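Local coordinates for UDP-L-Rhamnose Synthase (Acanthamoeba polyphaga mimivirus, PDB 7JID), which makes UDP-L-rhamnose, probably by NADPH-dependent reduction of a UDP-4-keto-6-deoxy sugar, and is seen here with UDP-rhamnose and NADP bound, at residues S68-L73 and A255-N260; Y182-S187 and T240-S245; G212-T217 and T264-S269. All coordinates share one frame; numbering follows the deposited sequence.

Contact 1 (S68-L73 and A255-N260). With AWU ([[(2~{R},3~{S},4~{R},5~{R})-5-[2,4-bis(oxidanylidene)pyrimidin-1-yl]-3,4-bis(oxidanyl)oxolan-2-yl]methoxy-oxidanyl-phosphoryl] [(2~{R},3~{R},4~{R},5~{R},6~{S})-6-methyl-3,4,5-tris(oxidanyl)oxan-2-yl] hydrogen phosphate), chain C.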
loop_
_atom_site.group_PDB
_atom_site.type_symbol
_atom_site.label_atom_id
_atom_site.label_comp_id
_atom_site.label_asym_id
_atom_site.label_seq_id
_atom_site.Cartn_x
_atom_site.Cartn_y
_atom_site.Cartn_z
ATOM N N SER A 68 -17.488 8.855 11.870
ATOM C CA SER A 68 -17.038 10.233 11.530
ATOM C C SER A 68 -15.515 10.376 11.660
ATOM O O SER A 68 -15.034 11.532 11.666
ATOM C CB SER A 68 -17.716 11.282 12.377
ATOM O OG SER A 68 -17.574 10.982 13.761
ATOM N N THR A 69 -14.833 9.255 11.853
ATOM C CA THR A 69 -13.381 9.224 12.156
ATOM C C THR A 69 -12.711 8.113 11.354
ATOM O O THR A 69 -13.387 7.282 10.742
ATOM C CB THR A 69 -13.088 9.027 13.652
ATOM O OG1 THR A 69 -13.293 7.656 13.955
ATOM C CG2 THR A 69 -13.915 9.939 14.540
ATOM N N ILE A 70 -11.385 8.026 11.478
ATOM C CA ILE A 70 -10.592 6.963 10.829
ATOM C C ILE A 70 -10.984 5.605 11.369
ATOM O O ILE A 70 -10.572 4.605 10.769
ATOM C CB ILE A 70 -9.085 7.216 10.979
ATOM C CG1 ILE A 70 -8.657 7.248 12.458
ATOM C CG2 ILE A 70 -8.717 8.469 10.204
ATOM C CD1 ILE A 70 -7.178 7.001 12.687
ATOM N N ASP A 71 -11.829 5.531 12.405
ATOM C CA ASP A 71 -12.316 4.213 12.851
ATOM C C ASP A 71 -13.045 3.503 11.698
ATOM O O ASP A 71 -13.148 2.266 11.698
ATOM C CB ASP A 71 -13.240 4.390 14.055
ATOM C CG ASP A 71 -12.483 4.457 15.360
ATOM O OD1 ASP A 71 -11.251 4.493 15.299
ATOM O OD2 ASP A 71 -13.149 4.306 16.424
ATOM N N TYR A 72 -13.547 4.271 10.742
ATOM C CA TYR A 72 -14.325 3.803 9.573
ATOM C C TYR A 72 -13.493 2.708 8.902
ATOM O O TYR A 72 -14.039 1.705 8.422
ATOM C CB TYR A 72 -14.610 4.968 8.631
ATOM C CG TYR A 72 -15.101 4.548 7.272
ATOM C CD1 TYR A 72 -14.274 4.556 6.158
ATOM C CD2 TYR A 72 -16.407 4.144 7.120
ATOM C CE1 TYR A 72 -14.721 4.123 4.919
ATOM C CE2 TYR A 72 -16.877 3.733 5.886
ATOM C CZ TYR A 72 -16.052 3.751 4.777
ATOM O OH TYR A 72 -16.555 3.303 3.578
ATOM N N LEU A 73 -12.160 2.900 8.797
ATOM C CA LEU A 73 -11.292 1.983 8.013
ATOM C C LEU A 73 -11.022 0.663 8.723
ATOM O O LEU A 73 -10.446 -0.205 8.083
ATOM C CB LEU A 73 -9.950 2.649 7.677
ATOM C CG LEU A 73 -10.080 3.962 6.917
ATOM C CD1 LEU A 73 -8.769 4.729 6.949
ATOM C CD2 LEU A 73 -10.530 3.677 5.501
ATOM N N ALA A 255 -9.673 1.910 16.965
ATOM C CA ALA A 255 -8.227 2.000 16.697
ATOM C C ALA A 255 -7.628 2.985 17.704
ATOM O O ALA A 255 -8.369 3.833 18.257
ATOM C CB ALA A 255 -8.002 2.469 15.264
ATOM N N ASP A 256 -6.325 2.920 17.892
ATOM C CA ASP A 256 -5.581 3.936 18.667
ATOM C C ASP A 256 -5.395 5.211 17.830
ATOM O O ASP A 256 -5.952 5.311 16.714
ATOM C CB ASP A 256 -4.212 3.383 19.047
ATOM C CG ASP A 256 -3.562 3.982 20.285
ATOM O OD1 ASP A 256 -4.118 4.959 20.870
ATOM O OD2 ASP A 256 -2.493 3.464 20.681
ATOM N N ARG A 257 -4.790 6.212 18.459
ATOM C CA ARG A 257 -4.566 7.557 17.852
ATOM C C ARG A 257 -3.094 7.932 18.024
ATOM O O ARG A 257 -2.434 7.615 19.037
ATOM C CB ARG A 257 -5.497 8.634 18.404
ATOM C CG ARG A 257 -6.985 8.431 18.164
ATOM C CD ARG A 257 -7.318 8.393 16.704
ATOM N NE ARG A 257 -8.749 8.398 16.451
ATOM C CZ ARG A 257 -9.492 7.323 16.231
ATOM N NH1 ARG A 257 -8.982 6.107 16.295
ATOM N NH2 ARG A 257 -10.767 7.499 15.925
ATOM N N SER A 258 -2.559 8.558 16.982
ATOM C CA SER A 258 -1.173 9.057 16.931
ATOM C C SER A 258 -1.042 10.286 17.855
ATOM O O SER A 258 -1.906 11.187 17.803
ATOM C CB SER A 258 -0.862 9.476 15.534
ATOM O OG SER A 258 0.391 10.117 15.440
ATOM N N ASN A 259 0.011 10.328 18.649
ATOM C CA ASN A 259 0.333 11.501 19.504
ATOM C C ASN A 259 1.809 11.798 19.327
ATOM O O ASN A 259 2.607 10.889 19.645
ATOM C CB ASN A 259 0.014 11.244 20.983
ATOM C CG ASN A 259 -1.468 11.107 21.198
ATOM O OD1 ASN A 259 -2.185 12.080 21.268
ATOM N ND2 ASN A 259 -1.942 9.868 21.295
ATOM N N ASN A 260 2.191 13.014 18.930
ATOM C CA ASN A 260 3.621 13.293 18.660
ATOM C C ASN A 260 3.866 14.807 18.653
ATOM O O ASN A 260 2.916 15.590 18.577
ATOM C CB ASN A 260 4.070 12.578 17.391
ATOM C CG ASN A 260 3.474 13.177 16.131
ATOM O OD1 ASN A 260 3.599 14.371 15.928
ATOM N ND2 ASN A 260 2.906 12.311 15.309
HETATM P PA AWU C . -10.763 11.701 16.024
HETATM O O1A AWU C . -11.004 10.251 16.213
HETATM O O2A AWU C . -11.960 12.635 16.011
HETATM O O3A AWU C . -10.073 12.176 14.626
HETATM P PB AWU C . -9.121 11.267 13.633
HETATM O O1B AWU C . -7.946 10.544 14.336
HETATM O O2B AWU C . -10.048 10.450 12.706
HETATM O O3B AWU C . -8.460 12.484 12.834
HETATM C "C5'" AWU C . -6.687 12.460 9.672
HETATM O "O5'" AWU C . -7.673 12.665 10.667
HETATM C "C4'" AWU C . -5.499 13.367 9.939
HETATM O "O4'" AWU C . -4.394 13.074 9.054
HETATM C "C3'" AWU C . -5.042 13.159 11.345
HETATM O "O3'" AWU C . -4.152 14.195 11.665
HETATM C "C2'" AWU C . -6.170 13.273 12.365
HETATM C "C1'" AWU C . -7.343 12.486 11.980
HETATM N N1 AWU C . -10.696 12.019 21.206
HETATM C C2 AWU C . -11.098 12.229 22.514
HETATM O O2 AWU C . -10.470 13.027 23.239
HETATM N N3 AWU C . -12.267 11.651 22.936
HETATM C C4 AWU C . -12.953 10.767 22.163
HETATM O O4 AWU C . -14.053 10.289 22.629
HETATM C C5 AWU C . -12.558 10.573 20.839
HETATM C C6 AWU C . -11.360 11.121 20.392
HETATM C C1C AWU C . -9.444 12.644 20.693
HETATM C C2C AWU C . -8.458 11.721 19.976
HETATM C C3C AWU C . -7.747 12.708 19.015
HETATM C C4C AWU C . -8.848 13.674 18.718
HETATM C C5C AWU C . -9.450 13.568 17.333
HETATM C "C6'" AWU C . -7.394 12.788 8.358
HETATM O "O2'" AWU C . -6.631 14.608 12.348
HETATM O O2C AWU C . -7.568 11.189 20.924
HETATM O O3C AWU C . -6.743 13.440 19.695
HETATM O O4C AWU C . -9.917 13.437 19.624
HETATM O O5C AWU C . -9.768 12.171 17.133
#
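D71 and R257 form a salt bridge between the loop after strand 54-57 and the extended stretch that follows helix 246-252. D71 OD1 takes a hydrogen bond from R257 NH1 at 3.0 Å and a weaker, more bent one from R257 NH2. The oxygen lies close to the guanidinium plane, yet the carboxylate stands almost upright to it, the two planes 89° apart, and NH1 arrives on the syn side but well out of the carboxylate plane. The second oxygen, D71 OD2, accepts from the backbone N of K254, so each end of the carboxylate has its own partner and its tilt is set. R257 NH1 also donates to D256 O at 3.2 Å, approaching from above the carbonyl plane.

Further round the guanidinium edge comes the ligand. R257 NE and R257 NH2 both give hydrogen bonds to AWU O1A on the alpha phosphate, NH2 at 2.8 Å, a forked grip on one oxygen. A bend at chi2 (-61°) lets the arginine reach back toward residues 69-71 rather than run straight out. The beta phosphate is met by backbone: I70 N donates to AWU O2B at 3.0 Å. One residue later D71 N binds T69 OG1 at 3.0 Å, an ST turn that shapes the start of the 3-10 segment 70-73.

Van der Waals packing completes the contact. I70 CG1 covers one guanidinium face of R257, 3.9 Å above its centre, the two side chains running past each other in opposite directions, while the T69 methyl CG2 rests against AWU O1A. Both segments thus contribute to the diphosphate site of this Rossmann-type reductase. D71 probably balances some of the arginine's charge and fixes the guanidinium's rotation, so that NE and NH2 face the phosphate while NH1 is taken up by D71 OD1 and D256 O.

Contact 2 (Y182-S187 and T240-S245). With AWU ([[(2~{R},3~{S},4~{R},5~{R})-5-[2,4-bis(oxidanylidene)pyrimidin-1-yl]-3,4-bis(oxidanyl)oxolan-2-yl]methoxy-oxidanyl-phosphoryl] [(2~{R},3~{R},4~{R},5~{R},6~{S})-6-methyl-3,4,5-tris(oxidanyl)oxan-2-yl] hydrogen phosphate), chain C; EDO (1,2-ethanediol), chain H; EDO (1,2-ethanediol), chain I.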
loop_
_atom_site.group_PDB
_atom_site.type_symbol
_atom_site.label_atom_id
_atom_site.label_comp_id
_atom_site.label_asym_id
_atom_site.label_seq_id
_atom_site.Cartn_x
_atom_site.Cartn_y
_atom_site.Cartn_z
ATOM N N TYR A 182 -17.127 15.736 22.193
ATOM C CA TYR A 182 -16.752 14.438 22.803
ATOM C C TYR A 182 -17.058 14.481 24.307
ATOM O O TYR A 182 -16.642 15.430 24.976
ATOM C CB TYR A 182 -15.285 14.088 22.518
ATOM C CG TYR A 182 -14.978 13.694 21.090
ATOM C CD1 TYR A 182 -15.922 13.102 20.267
ATOM C CD2 TYR A 182 -13.710 13.899 20.556
ATOM C CE1 TYR A 182 -15.635 12.760 18.950
ATOM C CE2 TYR A 182 -13.422 13.589 19.237
ATOM C CZ TYR A 182 -14.368 12.985 18.427
ATOM O OH TYR A 182 -14.111 12.628 17.114
ATOM N N SER A 183 -17.815 13.493 24.787
ATOM C CA SER A 183 -18.191 13.297 26.215
ATOM C C SER A 183 -16.948 13.257 27.098
ATOM O O SER A 183 -17.003 13.813 28.204
ATOM C CB SER A 183 -19.002 12.037 26.398
ATOM O OG SER A 183 -20.240 12.149 25.699
ATOM N N ARG A 184 -15.891 12.572 26.661
ATOM C CA ARG A 184 -14.638 12.434 27.427
ATOM C C ARG A 184 -13.462 12.808 26.518
ATOM O O ARG A 184 -13.515 12.464 25.311
ATOM C CB ARG A 184 -14.478 11.019 28.000
ATOM C CG ARG A 184 -15.566 10.653 29.003
ATOM C CD ARG A 184 -15.152 9.489 29.893
ATOM N NE ARG A 184 -15.166 8.289 29.097
ATOM C CZ ARG A 184 -14.572 7.135 29.396
ATOM N NH1 ARG A 184 -13.852 6.968 30.487
ATOM N NH2 ARG A 184 -14.695 6.144 28.539
ATOM N N ILE A 185 -12.476 13.467 27.122
ATOM C CA ILE A 185 -11.318 14.049 26.395
ATOM C C ILE A 185 -10.080 13.309 26.857
ATOM O O ILE A 185 -9.795 13.296 28.055
ATOM C CB ILE A 185 -11.229 15.554 26.688
ATOM C CG1 ILE A 185 -12.488 16.298 26.214
ATOM C CG2 ILE A 185 -9.956 16.128 26.106
ATOM C CD1 ILE A 185 -12.766 16.246 24.736
ATOM N N CYS A 186 -9.342 12.754 25.893
ATOM C CA CYS A 186 -8.002 12.208 26.130
ATOM C C CYS A 186 -7.013 13.335 25.867
ATOM O O CYS A 186 -6.735 13.590 24.682
ATOM C CB CYS A 186 -7.750 10.965 25.289
ATOM S SG CYS A 186 -6.145 10.251 25.631
ATOM N N SER A 187 -6.600 14.076 26.913
ATOM C CA SER A 187 -5.754 15.282 26.714
ATOM C C SER A 187 -4.279 14.883 26.593
ATOM O O SER A 187 -3.648 14.429 27.567
ATOM C CB SER A 187 -5.961 16.342 27.779
ATOM O OG SER A 187 -5.249 17.544 27.512
ATOM N N THR A 240 -17.089 22.833 31.068
ATOM C CA THR A 240 -16.414 21.764 31.838
ATOM C C THR A 240 -16.386 20.508 30.951
ATOM O O THR A 240 -17.202 20.383 29.979
ATOM C CB THR A 240 -17.110 21.523 33.186
ATOM O OG1 THR A 240 -18.453 21.116 32.948
ATOM C CG2 THR A 240 -17.100 22.750 34.061
ATOM N N TRP A 241 -15.441 19.640 31.227
ATOM C CA TRP A 241 -15.300 18.376 30.483
ATOM C C TRP A 241 -14.688 17.322 31.397
ATOM O O TRP A 241 -13.974 17.669 32.356
ATOM C CB TRP A 241 -14.492 18.589 29.192
ATOM C CG TRP A 241 -13.117 19.115 29.412
ATOM C CD1 TRP A 241 -11.967 18.396 29.500
ATOM C CD2 TRP A 241 -12.736 20.495 29.606
ATOM N NE1 TRP A 241 -10.899 19.220 29.704
ATOM C CE2 TRP A 241 -11.338 20.514 29.766
ATOM C CE3 TRP A 241 -13.413 21.718 29.622
ATOM C CZ2 TRP A 241 -10.623 21.690 29.990
ATOM C CZ3 TRP A 241 -12.701 22.885 29.831
ATOM C CH2 TRP A 241 -11.319 22.864 29.995
ATOM N N GLU A 242 -14.921 16.052 31.044
ATOM C CA GLU A 242 -14.314 14.893 31.726
ATOM C C GLU A 242 -13.079 14.435 30.945
ATOM O O GLU A 242 -13.148 14.377 29.705
ATOM C CB GLU A 242 -15.347 13.769 31.800
ATOM C CG GLU A 242 -14.858 12.553 32.557
ATOM C CD GLU A 242 -15.937 11.503 32.805
ATOM O OE1 GLU A 242 -15.595 10.447 33.342
ATOM O OE2 GLU A 242 -17.120 11.748 32.459
ATOM N N ASN A 243 -11.995 14.144 31.648
ATOM C CA ASN A 243 -10.770 13.577 31.031
ATOM C C ASN A 243 -10.839 12.060 31.108
ATOM O O ASN A 243 -11.555 11.517 32.021
ATOM C CB ASN A 243 -9.495 14.102 31.669
ATOM C CG ASN A 243 -9.162 15.493 31.172
ATOM O OD1 ASN A 243 -9.043 16.397 31.981
ATOM N ND2 ASN A 243 -9.023 15.683 29.863
ATOM N N MET A 244 -10.199 11.408 30.160
ATOM C CA MET A 244 -9.960 9.954 30.198
ATOM C C MET A 244 -8.537 9.699 29.755
ATOM O O MET A 244 -7.939 10.542 29.028
ATOM C CB MET A 244 -10.951 9.194 29.310
ATOM C CG MET A 244 -10.831 9.504 27.816
ATOM S SD MET A 244 -11.833 8.358 26.884
ATOM C CE MET A 244 -11.793 9.164 25.275
ATOM N N SER A 245 -8.014 8.540 30.107
ATOM C CA SER A 245 -6.638 8.113 29.776
ATOM C C SER A 245 -6.604 7.529 28.348
ATOM O O SER A 245 -7.665 7.287 27.787
ATOM C CB SER A 245 -6.172 7.063 30.752
ATOM O OG SER A 245 -6.907 5.869 30.554
HETATM P PA AWU C . -10.763 11.701 16.024
HETATM O O1A AWU C . -11.004 10.251 16.213
HETATM O O2A AWU C . -11.960 12.635 16.011
HETATM O O3A AWU C . -10.073 12.176 14.626
HETATM P PB AWU C . -9.121 11.267 13.633
HETATM O O1B AWU C . -7.946 10.544 14.336
HETATM O O2B AWU C . -10.048 10.450 12.706
HETATM O O3B AWU C . -8.460 12.484 12.834
HETATM C "C5'" AWU C . -6.687 12.460 9.672
HETATM O "O5'" AWU C . -7.673 12.665 10.667
HETATM C "C4'" AWU C . -5.499 13.367 9.939
HETATM O "O4'" AWU C . -4.394 13.074 9.054
HETATM C "C3'" AWU C . -5.042 13.159 11.345
HETATM O "O3'" AWU C . -4.152 14.195 11.665
HETATM C "C2'" AWU C . -6.170 13.273 12.365
HETATM C "C1'" AWU C . -7.343 12.486 11.980
HETATM N N1 AWU C . -10.696 12.019 21.206
HETATM C C2 AWU C . -11.098 12.229 22.514
HETATM O O2 AWU C . -10.470 13.027 23.239
HETATM N N3 AWU C . -12.267 11.651 22.936
HETATM C C4 AWU C . -12.953 10.767 22.163
HETATM O O4 AWU C . -14.053 10.289 22.629
HETATM C C5 AWU C . -12.558 10.573 20.839
HETATM C C6 AWU C . -11.360 11.121 20.392
HETATM C C1C AWU C . -9.444 12.644 20.693
HETATM C C2C AWU C . -8.458 11.721 19.976
HETATM C C3C AWU C . -7.747 12.708 19.015
HETATM C C4C AWU C . -8.848 13.674 18.718
HETATM C C5C AWU C . -9.450 13.568 17.333
HETATM C "C6'" AWU C . -7.394 12.788 8.358
HETATM O "O2'" AWU C . -6.631 14.608 12.348
HETATM O O2C AWU C . -7.568 11.189 20.924
HETATM O O3C AWU C . -6.743 13.440 19.695
HETATM O O4C AWU C . -9.917 13.437 19.624
HETATM O O5C AWU C . -9.768 12.171 17.133
HETATM C C1 EDO H . -12.758 20.294 33.983
HETATM O O1 EDO H . -13.751 20.984 33.288
HETATM C C2 EDO H . -11.428 20.438 33.352
HETATM O O2 EDO H . -10.879 19.224 32.891
HETATM C C1 EDO I . -15.977 18.566 25.719
HETATM O O1 EDO I . -16.525 17.464 26.424
HETATM C C2 EDO I . -16.565 19.854 26.198
HETATM O O2 EDO I . -17.727 20.231 25.466
HETATM O O HOH W 1 -12.822 9.245 32.546
HETATM O O HOH W 2 -6.774 13.080 29.517
#
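I185 O is gripped from two sides by the 240-245 segment: M244 N donates at 2.9 Å and N243 ND2 at 3.1 Å, arriving from opposite faces of the carbonyl plane. The amide of N243 holds the oxygen close to its own plane and gives a second bond from ND2 to N225 OD1, which ties the asparagine to helix 224-234. I185 N in turn donates to E242 O at 2.8 Å. I185 thus pairs in parallel with N243, and the short strands 184-185 and 242-243 make a minimal, weakly bonded two-stranded parallel sheet apart from the central Rossmann sheet, in the part of the fold that holds the uridine. Its edge reads the base: AWU N3 donates to R184 O at 2.8 Å and C186 N donates to AWU O2 at 2.9 Å, both nearly straight, as befits a uracil. Y182 lays one ring face over the base, with AWU C5 about 3.5 Å above the plane toward the ring's rim, and turns its OH to the alpha phosphate oxygen AWU O2A.

On the sheet face of R184 and E242, the two side chains run side by side and point the same way, but their charged ends do not meet. Water 1 joins them, accepting from R184 NH1 and donating to E242 OE1 and N243 O. Crossing the arginine at about a right angle, M244 places its SD 3.8 Å above the centre of the guanidinium. M244 CG lies between the backbone N and the carbonyl carbon (chi1 64°), and from there the extended chain carries CE to AWU N3, 3.4 Å away. On the face that carries I185 and N243, I185 CG1 packs obliquely on W241 CD1, while W241 NE1 bonds to N225 OD1.

Contact 3 (G212-T217 and T264-S269)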
loop_
_atom_site.group_PDB
_atom_site.type_symbol
_atom_site.label_atom_id
_atom_site.label_comp_id
_atom_site.label_asym_id
_atom_site.label_seq_id
_atom_site.Cartn_x
_atom_site.Cartn_y
_atom_site.Cartn_z
ATOM N N GLY A 212 9.586 18.080 -1.900
ATOM C CA GLY A 212 10.144 17.361 -0.759
ATOM C C GLY A 212 9.096 17.135 0.322
ATOM O O GLY A 212 7.970 17.597 0.177
ATOM N N THR A 213 9.524 16.575 1.425
ATOM C CA THR A 213 8.648 16.355 2.599
ATOM C C THR A 213 8.808 17.553 3.544
ATOM O O THR A 213 9.936 17.973 3.812
ATOM C CB THR A 213 8.952 15.028 3.277
ATOM O OG1 THR A 213 8.595 14.004 2.345
ATOM C CG2 THR A 213 8.175 14.816 4.552
ATOM N N PHE A 214 7.703 18.039 4.097
ATOM C CA PHE A 214 7.701 19.061 5.177
ATOM C C PHE A 214 6.705 18.638 6.235
ATOM O O PHE A 214 5.497 18.501 5.935
ATOM C CB PHE A 214 7.340 20.444 4.670
ATOM C CG PHE A 214 8.395 21.092 3.805
ATOM C CD1 PHE A 214 9.177 22.126 4.313
ATOM C CD2 PHE A 214 8.508 20.757 2.467
ATOM C CE1 PHE A 214 10.108 22.755 3.489
ATOM C CE2 PHE A 214 9.474 21.358 1.662
ATOM C CZ PHE A 214 10.236 22.392 2.172
ATOM N N ASN A 215 7.150 18.612 7.474
ATOM C CA ASN A 215 6.243 18.665 8.643
ATOM C C ASN A 215 5.505 20.000 8.557
ATOM O O ASN A 215 6.131 21.038 8.359
ATOM C CB ASN A 215 7.047 18.476 9.931
ATOM C CG ASN A 215 7.549 17.074 10.111
ATOM O OD1 ASN A 215 6.991 16.109 9.587
ATOM N ND2 ASN A 215 8.674 16.939 10.823
ATOM N N PHE A 216 4.191 19.961 8.653
ATOM C CA PHE A 216 3.323 21.075 8.250
ATOM C C PHE A 216 2.293 21.296 9.354
ATOM O O PHE A 216 1.100 21.411 9.094
ATOM C CB PHE A 216 2.733 20.822 6.875
ATOM C CG PHE A 216 2.462 22.119 6.182
ATOM C CD1 PHE A 216 3.505 22.873 5.680
ATOM C CD2 PHE A 216 1.164 22.510 5.942
ATOM C CE1 PHE A 216 3.219 24.056 4.997
ATOM C CE2 PHE A 216 0.889 23.702 5.296
ATOM C CZ PHE A 216 1.930 24.444 4.793
ATOM N N THR A 217 2.817 21.425 10.564
ATOM C CA THR A 217 2.067 21.838 11.765
ATOM C C THR A 217 2.606 23.187 12.262
ATOM O O THR A 217 3.778 23.528 11.995
ATOM C CB THR A 217 2.174 20.764 12.847
ATOM O OG1 THR A 217 3.564 20.479 12.981
ATOM C CG2 THR A 217 1.403 19.503 12.503
ATOM N N THR A 264 9.588 21.142 13.257
ATOM C CA THR A 264 9.226 22.003 12.109
ATOM C C THR A 264 10.362 22.954 11.742
ATOM O O THR A 264 10.064 23.937 11.134
ATOM C CB THR A 264 7.917 22.725 12.367
ATOM O OG1 THR A 264 8.030 23.504 13.550
ATOM C CG2 THR A 264 6.750 21.768 12.428
ATOM N N ASP A 265 11.601 22.658 12.088
ATOM C CA ASP A 265 12.729 23.543 11.714
ATOM C C ASP A 265 12.773 23.735 10.203
ATOM O O ASP A 265 13.095 24.850 9.732
ATOM C CB ASP A 265 14.031 23.011 12.297
ATOM C CG ASP A 265 14.110 23.053 13.818
ATOM O OD1 ASP A 265 13.217 23.665 14.458
ATOM O OD2 ASP A 265 15.078 22.501 14.338
ATOM N N LYS A 266 12.493 22.687 9.446
ATOM C CA LYS A 266 12.606 22.799 7.980
ATOM C C LYS A 266 11.614 23.851 7.475
ATOM O O LYS A 266 12.018 24.707 6.691
ATOM C CB LYS A 266 12.399 21.453 7.293
ATOM C CG LYS A 266 12.669 21.498 5.793
ATOM C CD LYS A 266 12.392 20.180 5.150
ATOM C CE LYS A 266 12.718 20.169 3.673
ATOM N NZ LYS A 266 12.476 18.858 3.038
ATOM N N LEU A 267 10.336 23.774 7.864
ATOM C CA LEU A 267 9.317 24.748 7.432
ATOM C C LEU A 267 9.723 26.123 7.978
ATOM O O LEU A 267 9.521 27.112 7.263
ATOM C CB LEU A 267 7.940 24.355 7.962
ATOM C CG LEU A 267 6.801 25.244 7.462
ATOM C CD1 LEU A 267 6.648 25.160 5.950
ATOM C CD2 LEU A 267 5.530 24.890 8.185
ATOM N N GLN A 268 10.159 26.196 9.244
ATOM C CA GLN A 268 10.480 27.508 9.885
ATOM C C GLN A 268 11.620 28.213 9.140
ATOM O O GLN A 268 11.639 29.459 9.208
ATOM C CB GLN A 268 10.769 27.311 11.367
ATOM C CG GLN A 268 9.510 26.986 12.163
ATOM C CD GLN A 268 9.823 26.817 13.632
ATOM O OE1 GLN A 268 9.748 25.722 14.222
ATOM N NE2 GLN A 268 10.191 27.933 14.240
ATOM N N SER A 269 12.518 27.462 8.491
ATOM C CA SER A 269 13.658 28.012 7.706
ATOM C C SER A 269 13.113 28.814 6.531
ATOM O O SER A 269 13.804 29.754 6.099
ATOM C CB SER A 269 14.610 26.963 7.245
ATOM O OG SER A 269 14.031 26.119 6.232
HETATM O O HOH W 3 8.978 21.364 8.874
#
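Strand 212-215, an outermost strand of the central parallel sheet, runs at 100° to helix 265-269, their axes 7.4 Å apart at the closest, with F214 nearest L267 and N215 nearest T264. K266 spans the gap with a fully extended chain. Its CG stands opposite the backbone N (chi1 -173°), which sends the methylenes across one face of the F214 ring at about a right angle to that side chain. K266 CE lies 3.8 Å from the F214 ring centroid in a CH-pi contact. K266 NZ, 4.3 Å from the same centroid and over the same face, adds a cation-pi contact and ends in a hydrogen bond to T213 O at 2.8 Å.

L267 supplies the apolar part. Its CD1 meets the F216 ring at CE1, 3.7 Å away and oblique to it, while L267 CA lies at the F214 ring edge. F214 and F216 also pack on M205 of helix 195-207, which L267 reaches too, at M198. T264 CG2 fits against T217, touching its OG1 and its backbone O, both at 3.5 Å.

Water 3 bridges the backbones, donating to N215 O at 2.9 Å and accepting from L267 N, in the first turn of the helix where such N-H groups have no carbonyl of a preceding turn to bind. The polar links across the contact are thus one water and one lysine bond, set beside the packing of L267 and T264. With a carbonyl, an aromatic face and the nearby acid E128, on which its side chain also packs, K266 would probably be stabilised as a cation.

How the contacts relate
Contacts 1 and 2 lie on the same side of the chain's centre, about 16 Å apart between centres, and both touch the UDP-rhamnose: contact 1 at its diphosphate, contact 2 mainly at its uracil. They meet where T69 CG2 packs on Y182 OH, 3.7 Å away. Contact 3, across the chain's centre from contact 1, has its centre about 23 Å from that of contact 1 and 31 Å from that of contact 2. Along the chain the first segments come in order 1, 2, 3 and the second ones 2, 1, 3, so contact 2 falls within the span of contact 1, while contact 3 crosses both. Residues 255-260 lead on to 264-269, linking the ligand site to the Rossmann sheet edge.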